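PDB 3N54: spore germination protein B3 from Bacillus subtilis subsp. subtilis, which takes part in the spore germination response to the mixture of L-asparagine, glucose, fructose and potassium ions, as a lipoprotein component of a germinant receptor. Local coordinates for residues S156-Q168 with Y299-R311. Numbering follows the deposited sequence.
Sequences SVYSQNGYSYLIQ and YKTDPVFLSDHIR
Tyr165, at the start of strand 165-172, and Pro303, in the loop ahead of helix 306-313, bring their backbones together with CA atoms 3.9 Å apart, joined by CA-H...O contacts and by two waters. One water donates to Ser164 O and Asp302 O and accepts from Phe305 N; the other connects Leu166 N with Pro303 O. Phe305 turns its CD2-CE2-CZ edge into the angle between the Tyr158 and Tyr163 rings. Its CZ rests over one face of Tyr158, 3.4 Å from Tyr158 CZ, and the ring planes are inclined at 50°. CD2 and CE2 of Phe305 meet CD1 of Tyr163, again obliquely. Beyond this aromatic cluster Tyr163 OH donates to Asp308 OD1 at 3.1 Å, on its syn lone pair. At the other end Ser164 OG, also bonded to the backbone N of Arg187, gives its proton to Thr301 OG1 (2.6 Å), which is bonded in turn to the carboxylate of Asp326. Leu166 CD2 packs against CB and CG of Pro303. Asp302 shapes the loop: OD1 accepts from Val304 N in an Asx turn, while OD2 takes Ser307 N and Trp325 NE1. N-terminal and C-terminal family regions thus meet through an aromatic centre flanked by hydrogen bonds from hydroxyl groups, with water bridging their backbones.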
loop_
_atom_site.group_PDB
_atom_site.type_symbol
_atom_site.label_atom_id
_atom_site.label_comp_id
_atom_site.label_asym_id
_atom_site.label_seq_id
_atom_site.Cartn_x
_atom_site.Cartn_y
_atom_site.Cartn_z
ATOM N N SER A 156 -1.403 11.034 -0.583
ATOM C CA SER A 156 -2.308 12.042 -1.121
ATOM C C SER A 156 -1.740 12.698 -2.380
ATOM O O SER A 156 -2.465 12.942 -3.331
ATOM C CB SER A 156 -2.622 13.121 -0.089
ATOM O OG SER A 156 -3.658 13.959 -0.603
ATOM N N VAL A 157 -0.444 12.986 -2.380
ATOM C CA VAL A 157 0.188 13.571 -3.554
ATOM C C VAL A 157 0.165 12.583 -4.735
ATOM O O VAL A 157 -0.072 12.993 -5.870
ATOM C CB VAL A 157 1.621 14.074 -3.242
ATOM C CG1 VAL A 157 2.410 14.312 -4.518
ATOM C CG2 VAL A 157 1.556 15.359 -2.405
ATOM N N TYR A 158 0.361 11.291 -4.464
ATOM C CA TYR A 158 0.285 10.276 -5.516
ATOM C C TYR A 158 -1.095 10.261 -6.179
ATOM O O TYR A 158 -1.201 10.260 -7.398
ATOM C CB TYR A 158 0.591 8.867 -4.992
ATOM C CG TYR A 158 1.997 8.617 -4.482
ATOM C CD1 TYR A 158 2.238 7.590 -3.573
ATOM C CD2 TYR A 158 3.078 9.401 -4.890
ATOM C CE1 TYR A 158 3.520 7.326 -3.101
ATOM C CE2 TYR A 158 4.363 9.150 -4.416
ATOM C CZ TYR A 158 4.575 8.108 -3.523
ATOM O OH TYR A 158 5.840 7.850 -3.054
ATOM N N SER A 159 -2.139 10.231 -5.361
ATOM C CA SER A 159 -3.517 10.255 -5.846
ATOM C C SER A 159 -3.798 11.473 -6.719
ATOM O O SER A 159 -4.309 11.355 -7.838
ATOM C CB SER A 159 -4.476 10.301 -4.663
ATOM O OG SER A 159 -4.301 9.168 -3.830
ATOM N N GLN A 160 -3.431 12.638 -6.207
ATOM C CA GLN A 160 -3.734 13.896 -6.870
ATOM C C GLN A 160 -3.003 14.063 -8.194
ATOM O O GLN A 160 -3.468 14.799 -9.065
ATOM C CB GLN A 160 -3.408 15.073 -5.939
ATOM C CG GLN A 160 -4.240 15.078 -4.676
ATOM C CD GLN A 160 -3.805 16.136 -3.679
ATOM O OE1 GLN A 160 -3.395 15.823 -2.563
ATOM N NE2 GLN A 160 -3.887 17.388 -4.077
ATOM N N ASN A 161 -1.869 13.386 -8.347
ATOM C CA ASN A 161 -1.048 13.539 -9.540
ATOM C C ASN A 161 -1.160 12.377 -10.527
ATOM O O ASN A 161 -0.424 12.324 -11.511
ATOM C CB ASN A 161 0.412 13.797 -9.144
ATOM C CG ASN A 161 0.605 15.160 -8.476
ATOM O OD1 ASN A 161 1.532 15.894 -8.806
ATOM N ND2 ASN A 161 -0.279 15.506 -7.551
ATOM N N GLY A 162 -2.097 11.465 -10.279
ATOM C CA GLY A 162 -2.368 10.374 -11.212
ATOM C C GLY A 162 -1.377 9.221 -11.209
ATOM O O GLY A 162 -1.133 8.612 -12.248
ATOM N N TYR A 163 -0.810 8.913 -10.048
ATOM C CA TYR A 163 0.128 7.798 -9.928
ATOM C C TYR A 163 -0.522 6.581 -9.318
ATOM O O TYR A 163 -1.345 6.703 -8.413
ATOM C CB TYR A 163 1.324 8.174 -9.059
ATOM C CG TYR A 163 2.322 9.056 -9.750
ATOM C CD1 TYR A 163 3.340 8.511 -10.531
ATOM C CD2 TYR A 163 2.250 10.432 -9.636
ATOM C CE1 TYR A 163 4.258 9.323 -11.173
ATOM C CE2 TYR A 163 3.158 11.244 -10.268
ATOM C CZ TYR A 163 4.162 10.687 -11.036
ATOM O OH TYR A 163 5.067 11.504 -11.661
ATOM N N SER A 164 -0.167 5.413 -9.850
ATOM C CA SER A 164 -0.461 4.151 -9.200
ATOM C C SER A 164 0.660 3.954 -8.189
ATOM O O SER A 164 1.773 4.437 -8.387
ATOM C CB SER A 164 -0.499 2.993 -10.192
ATOM O OG SER A 164 -1.626 3.073 -11.049
ATOM N N TYR A 165 0.376 3.254 -7.101
ATOM C CA TYR A 165 1.377 3.055 -6.054
ATOM C C TYR A 165 1.041 1.878 -5.154
ATOM O O TYR A 165 -0.062 1.325 -5.210
ATOM C CB TYR A 165 1.525 4.328 -5.207
ATOM C CG TYR A 165 0.247 4.786 -4.551
ATOM C CD1 TYR A 165 -0.656 5.586 -5.238
ATOM C CD2 TYR A 165 -0.061 4.420 -3.244
ATOM C CE1 TYR A 165 -1.835 6.012 -4.642
ATOM C CE2 TYR A 165 -1.240 4.837 -2.639
ATOM C CZ TYR A 165 -2.120 5.633 -3.342
ATOM O OH TYR A 165 -3.291 6.055 -2.751
ATOM N N LEU A 166 2.013 1.501 -4.331
ATOM C CA LEU A 166 1.843 0.411 -3.397
ATOM C C LEU A 166 1.624 0.949 -1.985
ATOM O O LEU A 166 2.094 2.023 -1.632
ATOM C CB LEU A 166 3.060 -0.514 -3.423
ATOM C CG LEU A 166 3.400 -1.213 -4.746
ATOM C CD1 LEU A 166 4.698 -2.012 -4.615
ATOM C CD2 LEU A 166 2.260 -2.112 -5.226
ATOM N N ILE A 167 0.905 0.171 -1.192
ATOM C CA ILE A 167 0.646 0.461 0.199
ATOM C C ILE A 167 0.893 -0.827 0.989
ATOM O O ILE A 167 0.394 -1.880 0.607
ATOM C CB ILE A 167 -0.796 0.945 0.375
ATOM C CG1 ILE A 167 -1.131 1.165 1.850
ATOM C CG2 ILE A 167 -1.757 -0.053 -0.232
ATOM C CD1 ILE A 167 -2.507 1.801 2.063
ATOM N N GLN A 168 1.667 -0.749 2.069
ATOM C CA GLN A 168 1.945 -1.911 2.915
ATOM C C GLN A 168 0.653 -2.582 3.357
ATOM O O GLN A 168 -0.255 -1.911 3.818
ATOM C CB GLN A 168 2.725 -1.511 4.170
ATOM C CG GLN A 168 3.005 -2.674 5.130
ATOM C CD GLN A 168 3.941 -3.703 4.537
ATOM O OE1 GLN A 168 5.068 -3.379 4.171
ATOM N NE2 GLN A 168 3.491 -4.958 4.458
ATOM N N TYR A 299 -2.868 -6.917 -13.441
ATOM C CA TYR A 299 -3.316 -5.641 -12.861
ATOM C C TYR A 299 -3.247 -4.476 -13.854
ATOM O O TYR A 299 -3.991 -3.507 -13.717
ATOM C CB TYR A 299 -2.536 -5.333 -11.575
ATOM C CG TYR A 299 -2.629 -6.475 -10.598
ATOM C CD1 TYR A 299 -1.498 -7.188 -10.208
ATOM C CD2 TYR A 299 -3.866 -6.900 -10.125
ATOM C CE1 TYR A 299 -1.598 -8.269 -9.337
ATOM C CE2 TYR A 299 -3.976 -7.977 -9.262
ATOM C CZ TYR A 299 -2.839 -8.652 -8.869
ATOM O OH TYR A 299 -2.958 -9.714 -8.007
ATOM N N LYS A 300 -2.361 -4.576 -14.841
ATOM C CA LYS A 300 -2.243 -3.578 -15.905
ATOM C C LYS A 300 -1.925 -2.170 -15.388
ATOM O O LYS A 300 -2.498 -1.175 -15.859
ATOM C CB LYS A 300 -3.517 -3.551 -16.765
ATOM C CG LYS A 300 -3.881 -4.894 -17.402
ATOM C CD LYS A 300 -5.152 -4.772 -18.235
ATOM C CE LYS A 300 -5.524 -6.087 -18.893
ATOM N NZ LYS A 300 -6.816 -6.008 -19.629
ATOM N N THR A 301 -1.022 -2.083 -14.417
ATOM C CA THR A 301 -0.566 -0.782 -13.949
ATOM C C THR A 301 0.852 -0.848 -13.385
ATOM O O THR A 301 1.323 -1.907 -12.965
ATOM C CB THR A 301 -1.535 -0.170 -12.917
ATOM O OG1 THR A 301 -1.352 1.251 -12.888
ATOM C CG2 THR A 301 -1.322 -0.762 -11.519
ATOM N N ASP A 302 1.517 0.302 -13.419
ATOM C CA ASP A 302 2.877 0.482 -12.933
ATOM C C ASP A 302 2.792 1.228 -11.602
ATOM O O ASP A 302 2.619 2.450 -11.594
ATOM C CB ASP A 302 3.695 1.264 -13.976
ATOM C CG ASP A 302 4.928 1.968 -13.389
ATOM O OD1 ASP A 302 5.441 1.547 -12.328
ATOM O OD2 ASP A 302 5.388 2.958 -14.011
ATOM N N PRO A 303 2.891 0.496 -10.472
ATOM C CA PRO A 303 2.806 1.114 -9.157
ATOM C C PRO A 303 4.175 1.390 -8.530
ATOM O O PRO A 303 4.262 1.592 -7.318
ATOM C CB PRO A 303 2.077 0.046 -8.342
ATOM C CG PRO A 303 2.571 -1.265 -8.938
ATOM C CD PRO A 303 3.031 -0.970 -10.351
ATOM N N VAL A 304 5.228 1.400 -9.341
ATOM C CA VAL A 304 6.587 1.575 -8.824
ATOM C C VAL A 304 7.348 2.699 -9.530
ATOM O O VAL A 304 8.580 2.734 -9.522
ATOM C CB VAL A 304 7.380 0.246 -8.897
ATOM C CG1 VAL A 304 6.835 -0.731 -7.871
ATOM C CG2 VAL A 304 7.324 -0.340 -10.295
ATOM N N PHE A 305 6.596 3.622 -10.124
ATOM C CA PHE A 305 7.144 4.843 -10.712
ATOM C C PHE A 305 8.189 4.607 -11.816
ATOM O O PHE A 305 9.114 5.410 -11.981
ATOM C CB PHE A 305 7.698 5.727 -9.585
ATOM C CG PHE A 305 6.711 5.954 -8.469
ATOM C CD1 PHE A 305 6.682 5.116 -7.363
ATOM C CD2 PHE A 305 5.782 6.980 -8.547
ATOM C CE1 PHE A 305 5.757 5.305 -6.353
ATOM C CE2 PHE A 305 4.857 7.177 -7.540
ATOM C CZ PHE A 305 4.844 6.340 -6.442
ATOM N N LEU A 306 8.039 3.521 -12.575
ATOM C CA LEU A 306 8.907 3.282 -13.737
ATOM C C LEU A 306 8.749 4.430 -14.730
ATOM O O LEU A 306 9.699 4.800 -15.414
ATOM C CB LEU A 306 8.608 1.949 -14.441
ATOM C CG LEU A 306 9.279 0.644 -13.989
ATOM C CD1 LEU A 306 10.797 0.789 -13.878
ATOM C CD2 LEU A 306 8.716 0.168 -12.688
ATOM N N SER A 307 7.535 4.974 -14.806
ATOM C CA SER A 307 7.233 6.135 -15.645
ATOM C C SER A 307 8.229 7.280 -15.468
ATOM O O SER A 307 8.603 7.940 -16.435
ATOM C CB SER A 307 5.834 6.656 -15.324
ATOM O OG SER A 307 5.707 6.917 -13.939
ATOM N N ASP A 308 8.647 7.519 -14.229
ATOM C CA ASP A 308 9.562 8.622 -13.930
ATOM C C ASP A 308 10.914 8.495 -14.631
ATOM O O ASP A 308 11.531 9.504 -14.969
ATOM C CB ASP A 308 9.771 8.755 -12.417
ATOM C CG ASP A 308 8.545 9.302 -11.705
ATOM O OD1 ASP A 308 7.697 9.941 -12.367
ATOM O OD2 ASP A 308 8.438 9.104 -10.475
ATOM N N HIS A 309 11.365 7.268 -14.859
ATOM C CA HIS A 309 12.657 7.049 -15.507
ATOM C C HIS A 309 12.639 7.417 -16.991
ATOM O O HIS A 309 13.639 7.915 -17.508
ATOM C CB HIS A 309 13.131 5.611 -15.292
ATOM C CG HIS A 309 13.456 5.311 -13.864
ATOM N ND1 HIS A 309 14.688 5.582 -13.309
ATOM C CD2 HIS A 309 12.698 4.801 -12.865
ATOM C CE1 HIS A 309 14.681 5.234 -12.034
ATOM N NE2 HIS A 309 13.485 4.756 -11.740
ATOM N N ILE A 310 11.516 7.192 -17.670
ATOM C CA ILE A 310 11.409 7.602 -19.073
ATOM C C ILE A 310 11.141 9.108 -19.182
ATOM O O ILE A 310 11.451 9.717 -20.202
ATOM C CB ILE A 310 10.351 6.791 -19.871
ATOM C CG1 ILE A 310 8.928 7.090 -19.406
ATOM C CG2 ILE A 310 10.634 5.290 -19.768
ATOM C CD1 ILE A 310 7.890 6.418 -20.267
ATOM N N ARG A 311 10.567 9.702 -18.137
ATOM C CA ARG A 311 10.355 11.152 -18.102
ATOM C C ARG A 311 11.697 11.895 -18.082
ATOM O O ARG A 311 11.867 12.896 -18.771
ATOM C CB ARG A 311 9.504 11.551 -16.887
ATOM C CG ARG A 311 9.336 13.059 -16.699
ATOM C CD ARG A 311 8.365 13.398 -15.567
ATOM N NE ARG A 311 8.774 12.814 -14.290
ATOM C CZ ARG A 311 9.739 13.289 -13.502
ATOM N NH1 ARG A 311 10.433 14.371 -13.839
ATOM N NH2 ARG A 311 10.023 12.665 -12.362
HETATM O O HOH W 1 3.879 4.359 -10.211
HETATM O O HOH W 2 5.029 2.262 -4.810
#